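PDB 3EZF: ParA from Salmonella enterica subsp. enterica serovar Newport str. SL317, which is a ParA partition protein, probably a P-loop ATPase that segregates plasmids and, with ADP, regulates transcription, probably by binding DNA through its winged helix-turn-helix. Local coordinates for residues Ala133-Val138 with Thr198-Val203; Asp155-Thr161 with Pro207-Asp211. All coordinates share one frame; numbering follows the deposited sequence.

In the fold
Contacts 1 and 2 lie at the two ends of the outermost strand 203-206 of the parallel sheet, with centres about 19 Å apart. Segment 198-203 leads into that strand and 207-211 leaves it. Neighbouring strand 149-153 supplies the other connection: helix 129-138, which carries contact 1, precedes it, and loop 155-161 of contact 2 follows it. Contact 2 therefore sits at the carboxyl end of the sheet, where P-loop ATPases bind nucleotide, and the second subunit comes within reach there. No other protein chain touches contact 1, which meets a sulfate, probably from the crystallisation liquor, at the opposite end of the strands.

Contact 1. Residues Ala133-Val138 with Thr198-Val203; sequences AHALRV and TIVPGV. Unlike the reference sequence in segment 198-203: Val200 (reference Ile). With SO4 (sulfate ion), chain G.
His134 lays one face of its imidazole against Val200: CG2 of Val200 sits 3.4 Å from the centroid of the His134 ring and 13° from its normal, a CH-pi contact over the centre. The ring's edge faces the methyl side of Thr198 and CB of Val203, the latter 3.6 Å from CD2 of His134, while CG1 of Ile199 approaches CE1 obliquely. With chi1 at -80°, CG of His134 lies beside its backbone N, trans to the carbonyl carbon, and the ring extends past the oppositely running Val200 side chain. One helical turn on, Arg137 uses its length. CG of Arg137 packs 3.7 Å from CG2 of Val203, and the bend at chi2 (-75°) brings the guanidinium plane over Gly202, whose CA is 3.5 Å from CZ of Arg137. NH1 lies near Gly202 N, but both are donors and no bond joins them. Deeper, Ala133 CB meets Val203 CG1 at 3.5 Å; Ala133 also rests on Ile149 and Val151 of strand 149-153, Val203 on Ile149.

The second shell fixes the polar ends. Arg137 forms a salt bridge with Asp146 and donates from NE to Leu147 O; NH2 of Arg137 adds a weak bond to sulfate O4 (3.1 Å). Thr198 OG1 is bonded to Phe163 O. The loop is shaped by a type I turn, closed by Val203 N to Val200 O at 2.9 Å. This packing seats the helix that follows the P-loop against the entry to edge strand 203-206, an alpha/beta layering characteristic of P-loop NTPase domains.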
loop_
_atom_site.group_PDB
_atom_site.type_symbol
_atom_site.label_atom_id
_atom_site.label_comp_id
_atom_site.label_asym_id
_atom_site.label_seq_id
_atom_site.Cartn_x
_atom_site.Cartn_y
_atom_site.Cartn_z
ATOM N N ALA A 133 14.161 5.654 -12.747
ATOM C CA ALA A 133 15.414 6.354 -12.557
ATOM C C ALA A 133 16.568 5.484 -13.048
ATOM O O ALA A 133 17.466 5.962 -13.743
ATOM C CB ALA A 133 15.595 6.696 -11.093
ATOM N N HIS A 134 16.539 4.207 -12.685
ATOM C CA HIS A 134 17.583 3.277 -13.107
ATOM C C HIS A 134 17.630 3.102 -14.612
ATOM O O HIS A 134 18.710 3.083 -15.189
ATOM C CB HIS A 134 17.396 1.923 -12.423
ATOM C CG HIS A 134 17.924 1.894 -11.022
ATOM N ND1 HIS A 134 17.750 0.818 -10.172
ATOM C CD2 HIS A 134 18.647 2.805 -10.329
ATOM C CE1 HIS A 134 18.343 1.072 -9.024
ATOM N NE2 HIS A 134 18.898 2.272 -9.088
ATOM N N ALA A 135 16.456 2.980 -15.233
ATOM C CA ALA A 135 16.325 2.830 -16.684
ATOM C C ALA A 135 16.903 4.053 -17.391
ATOM O O ALA A 135 17.854 3.941 -18.173
ATOM C CB ALA A 135 14.847 2.663 -17.064
ATOM N N LEU A 136 16.318 5.217 -17.117
ATOM C CA LEU A 136 16.777 6.465 -17.713
ATOM C C LEU A 136 18.311 6.570 -17.659
ATOM O O LEU A 136 18.953 7.004 -18.611
ATOM C CB LEU A 136 16.129 7.656 -16.980
ATOM C CG LEU A 136 14.616 7.835 -17.187
ATOM C CD1 LEU A 136 14.041 8.918 -16.288
ATOM C CD2 LEU A 136 14.379 8.182 -18.637
ATOM N N ARG A 137 18.885 6.128 -16.546
ATOM C CA ARG A 137 20.324 6.203 -16.329
ATOM C C ARG A 137 21.170 5.356 -17.261
ATOM O O ARG A 137 22.056 5.869 -17.942
ATOM C CB ARG A 137 20.655 5.830 -14.878
ATOM C CG ARG A 137 21.770 6.647 -14.268
ATOM C CD ARG A 137 23.139 6.252 -14.778
ATOM N NE ARG A 137 24.066 7.393 -14.789
ATOM C CZ ARG A 137 25.361 7.318 -14.499
ATOM N NH1 ARG A 137 25.902 6.159 -14.152
ATOM N NH2 ARG A 137 26.114 8.391 -14.600
ATOM N N VAL A 138 20.898 4.063 -17.294
ATOM C CA VAL A 138 21.687 3.161 -18.104
ATOM C C VAL A 138 21.173 2.968 -19.507
ATOM O O VAL A 138 21.707 2.144 -20.242
ATOM C CB VAL A 138 21.772 1.783 -17.442
ATOM C CG1 VAL A 138 22.150 1.933 -15.978
ATOM C CG2 VAL A 138 20.445 1.060 -17.576
ATOM N N THR A 198 22.703 3.732 -4.678
ATOM C CA THR A 198 21.976 2.499 -4.958
ATOM C C THR A 198 22.822 1.534 -5.800
ATOM O O THR A 198 24.041 1.678 -5.871
ATOM C CB THR A 198 20.642 2.791 -5.684
ATOM O OG1 THR A 198 19.886 1.578 -5.783
ATOM C CG2 THR A 198 20.891 3.321 -7.073
ATOM N N ILE A 199 22.180 0.547 -6.421
ATOM C CA ILE A 199 22.886 -0.425 -7.248
ATOM C C ILE A 199 23.335 0.193 -8.567
ATOM O O ILE A 199 24.110 -0.405 -9.309
ATOM C CB ILE A 199 21.990 -1.626 -7.581
ATOM C CG1 ILE A 199 20.719 -1.141 -8.296
ATOM C CG2 ILE A 199 21.660 -2.382 -6.312
ATOM C CD1 ILE A 199 19.833 -2.260 -8.882
ATOM N N VAL A 200 22.827 1.384 -8.858
ATOM C CA VAL A 200 23.163 2.103 -10.082
ATOM C C VAL A 200 23.788 3.434 -9.685
ATOM O O VAL A 200 23.075 4.387 -9.359
ATOM C CB VAL A 200 21.901 2.384 -10.921
ATOM C CG1 VAL A 200 22.241 3.267 -12.102
ATOM C CG2 VAL A 200 21.281 1.083 -11.368
ATOM N N PRO A 201 25.128 3.520 -9.724
ATOM C CA PRO A 201 25.866 4.741 -9.364
ATOM C C PRO A 201 25.263 6.108 -9.745
ATOM O O PRO A 201 25.321 7.051 -8.945
ATOM C CB PRO A 201 27.245 4.519 -9.988
ATOM C CG PRO A 201 26.990 3.494 -11.064
ATOM C CD PRO A 201 26.023 2.565 -10.394
ATOM N N GLY A 202 24.678 6.247 -10.927
ATOM C CA GLY A 202 24.131 7.556 -11.241
ATOM C C GLY A 202 22.857 7.972 -10.510
ATOM O O GLY A 202 22.591 9.160 -10.393
ATOM N N VAL A 203 22.092 6.995 -10.018
ATOM C CA VAL A 203 20.805 7.203 -9.335
ATOM C C VAL A 203 20.859 7.124 -7.807
ATOM O O VAL A 203 21.079 6.052 -7.263
ATOM C CB VAL A 203 19.784 6.145 -9.809
ATOM C CG1 VAL A 203 18.473 6.296 -9.055
ATOM C CG2 VAL A 203 19.549 6.272 -11.324
HETATM S S SO4 G . 27.854 9.514 -11.211
HETATM O O1 SO4 G . 29.240 9.862 -10.850
HETATM O O2 SO4 G . 27.235 10.642 -11.930
HETATM O O3 SO4 G . 27.084 9.225 -9.986
HETATM O O4 SO4 G . 27.859 8.321 -12.072
#

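Contact 2. Residues Asp155-Thr161 with Pro207-Asp211; sequences DPQASST and PASID
Thr161 turns its side chain onto the backbone of Pro207 and Ala208. From CB of Thr161, which stands 4.0 Å from Ala208 N, the two branches part. The side chains of Thr161 and Pro207 cross at about a right angle, and the methyl CG2 of Thr161, trans to its backbone N, touches Pro207 CB at 4.1 Å. Thr161 OG1 (chi1 -63°, beside the backbone N) receives the hydrogen bond from Ala208 N, 2.7 Å long with an N-H...O angle of 152°. It is bonded to Asp153 OD2 as well; since it accepts from the amide, its own proton probably goes to that carboxylate. Its loop continues strand 149-153 through the sequence Asp155-Pro156-Gln157, which matches the A' motif of ParA- and MinD-type deviant Walker ATPases, and Ser160 OG is bonded to Asp254 at the end of strand 250-254. The A' loop opens with a type I turn from Asp155 to Ala158 and an Asx turn, Gln157 N donating to Asp155 OD2 over 2.9 Å from 63° out of the carboxylate plane. Ala158 CB then meets Ala208 CB at 4.0 Å. Farther along 207-211, Ile210 CA makes a modest CA-H...O contact with Pro156 O. Ser209 turns away from this interface, and Ser209 OG accepts from Asp211 N (2.9 Å), a capping bond ahead of helix 212-216; Asp211 itself forms a salt bridge with Arg293 of the second subunit.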
loop_
_atom_site.group_PDB
_atom_site.type_symbol
_atom_site.label_atom_id
_atom_site.label_comp_id
_atom_site.label_asym_id
_atom_site.label_seq_id
_atom_site.Cartn_x
_atom_site.Cartn_y
_atom_site.Cartn_z
ATOM N N ASP A 155 7.106 8.646 0.737
ATOM C CA ASP A 155 6.043 7.680 0.960
ATOM C C ASP A 155 6.304 6.995 2.295
ATOM O O ASP A 155 7.383 6.438 2.519
ATOM C CB ASP A 155 6.039 6.641 -0.148
ATOM C CG ASP A 155 5.035 5.546 0.087
ATOM O OD1 ASP A 155 4.947 4.622 -0.762
ATOM O OD2 ASP A 155 4.336 5.607 1.121
ATOM N N PRO A 156 5.322 7.044 3.209
ATOM C CA PRO A 156 5.483 6.410 4.527
ATOM C C PRO A 156 5.903 4.930 4.450
ATOM O O PRO A 156 6.736 4.472 5.236
ATOM C CB PRO A 156 4.110 6.594 5.166
ATOM C CG PRO A 156 3.640 7.920 4.558
ATOM C CD PRO A 156 4.036 7.768 3.110
ATOM N N GLN A 157 5.339 4.192 3.493
ATOM C CA GLN A 157 5.645 2.770 3.329
ATOM C C GLN A 157 7.069 2.471 2.903
ATOM O O GLN A 157 7.523 1.341 3.021
ATOM C CB GLN A 157 4.679 2.118 2.340
ATOM C CG GLN A 157 3.346 1.731 2.958
ATOM C CD GLN A 157 2.507 2.933 3.346
ATOM O OE1 GLN A 157 2.956 3.815 4.080
ATOM N NE2 GLN A 157 1.274 2.972 2.854
ATOM N N ALA A 158 7.772 3.476 2.400
ATOM C CA ALA A 158 9.157 3.299 1.982
ATOM C C ALA A 158 9.302 2.275 0.866
ATOM O O ALA A 158 10.334 1.612 0.745
ATOM C CB ALA A 158 10.014 2.895 3.180
ATOM N N SER A 159 8.259 2.151 0.053
ATOM C CA SER A 159 8.273 1.223 -1.070
ATOM C C SER A 159 9.623 1.384 -1.755
ATOM O O SER A 159 10.414 0.455 -1.789
ATOM C CB SER A 159 7.137 1.551 -2.046
ATOM O OG SER A 159 5.894 1.670 -1.362
ATOM N N SER A 160 9.893 2.576 -2.277
ATOM C CA SER A 160 11.165 2.843 -2.949
ATOM C C SER A 160 12.364 2.523 -2.062
ATOM O O SER A 160 13.299 1.842 -2.486
ATOM C CB SER A 160 11.247 4.309 -3.379
ATOM O OG SER A 160 10.405 4.559 -4.486
ATOM N N THR A 161 12.329 3.025 -0.832
ATOM C CA THR A 161 13.406 2.810 0.134
ATOM C C THR A 161 14.064 1.422 0.063
ATOM O O THR A 161 15.229 1.265 0.441
ATOM C CB THR A 161 12.894 3.060 1.573
ATOM O OG1 THR A 161 12.499 4.431 1.701
ATOM C CG2 THR A 161 13.970 2.748 2.601
ATOM N N PRO A 207 15.963 8.049 1.488
ATOM C CA PRO A 207 15.054 7.098 2.136
ATOM C C PRO A 207 13.857 7.629 2.941
ATOM O O PRO A 207 13.804 8.800 3.339
ATOM C CB PRO A 207 16.011 6.244 2.979
ATOM C CG PRO A 207 17.071 7.247 3.389
ATOM C CD PRO A 207 17.310 7.995 2.097
ATOM N N ALA A 208 12.897 6.729 3.153
ATOM C CA ALA A 208 11.684 7.002 3.910
ATOM C C ALA A 208 11.601 5.986 5.059
ATOM O O ALA A 208 12.420 5.066 5.156
ATOM C CB ALA A 208 10.454 6.870 3.007
ATOM N N SER A 209 10.607 6.152 5.924
ATOM C CA SER A 209 10.423 5.246 7.043
ATOM C C SER A 209 8.951 5.101 7.358
ATOM O O SER A 209 8.128 5.866 6.858
ATOM C CB SER A 209 11.135 5.771 8.278
ATOM O OG SER A 209 10.808 4.969 9.398
ATOM N N ILE A 210 8.617 4.118 8.187
ATOM C CA ILE A 210 7.228 3.921 8.575
ATOM C C ILE A 210 6.959 4.942 9.673
ATOM O O ILE A 210 5.808 5.192 10.047
ATOM C CB ILE A 210 6.969 2.491 9.113
ATOM C CG1 ILE A 210 5.500 2.331 9.507
ATOM C CG2 ILE A 210 7.855 2.220 10.309
ATOM C CD1 ILE A 210 4.532 2.529 8.346
ATOM N N ASP A 211 8.042 5.524 10.183
ATOM C CA ASP A 211 7.953 6.533 11.228
ATOM C C ASP A 211 7.388 7.844 10.677
ATOM O O ASP A 211 6.574 8.522 11.340
ATOM C CB ASP A 211 9.328 6.816 11.825
ATOM C CG ASP A 211 9.530 6.133 13.150
ATOM O OD1 ASP A 211 8.515 5.903 13.846
ATOM O OD2 ASP A 211 10.700 5.840 13.501
#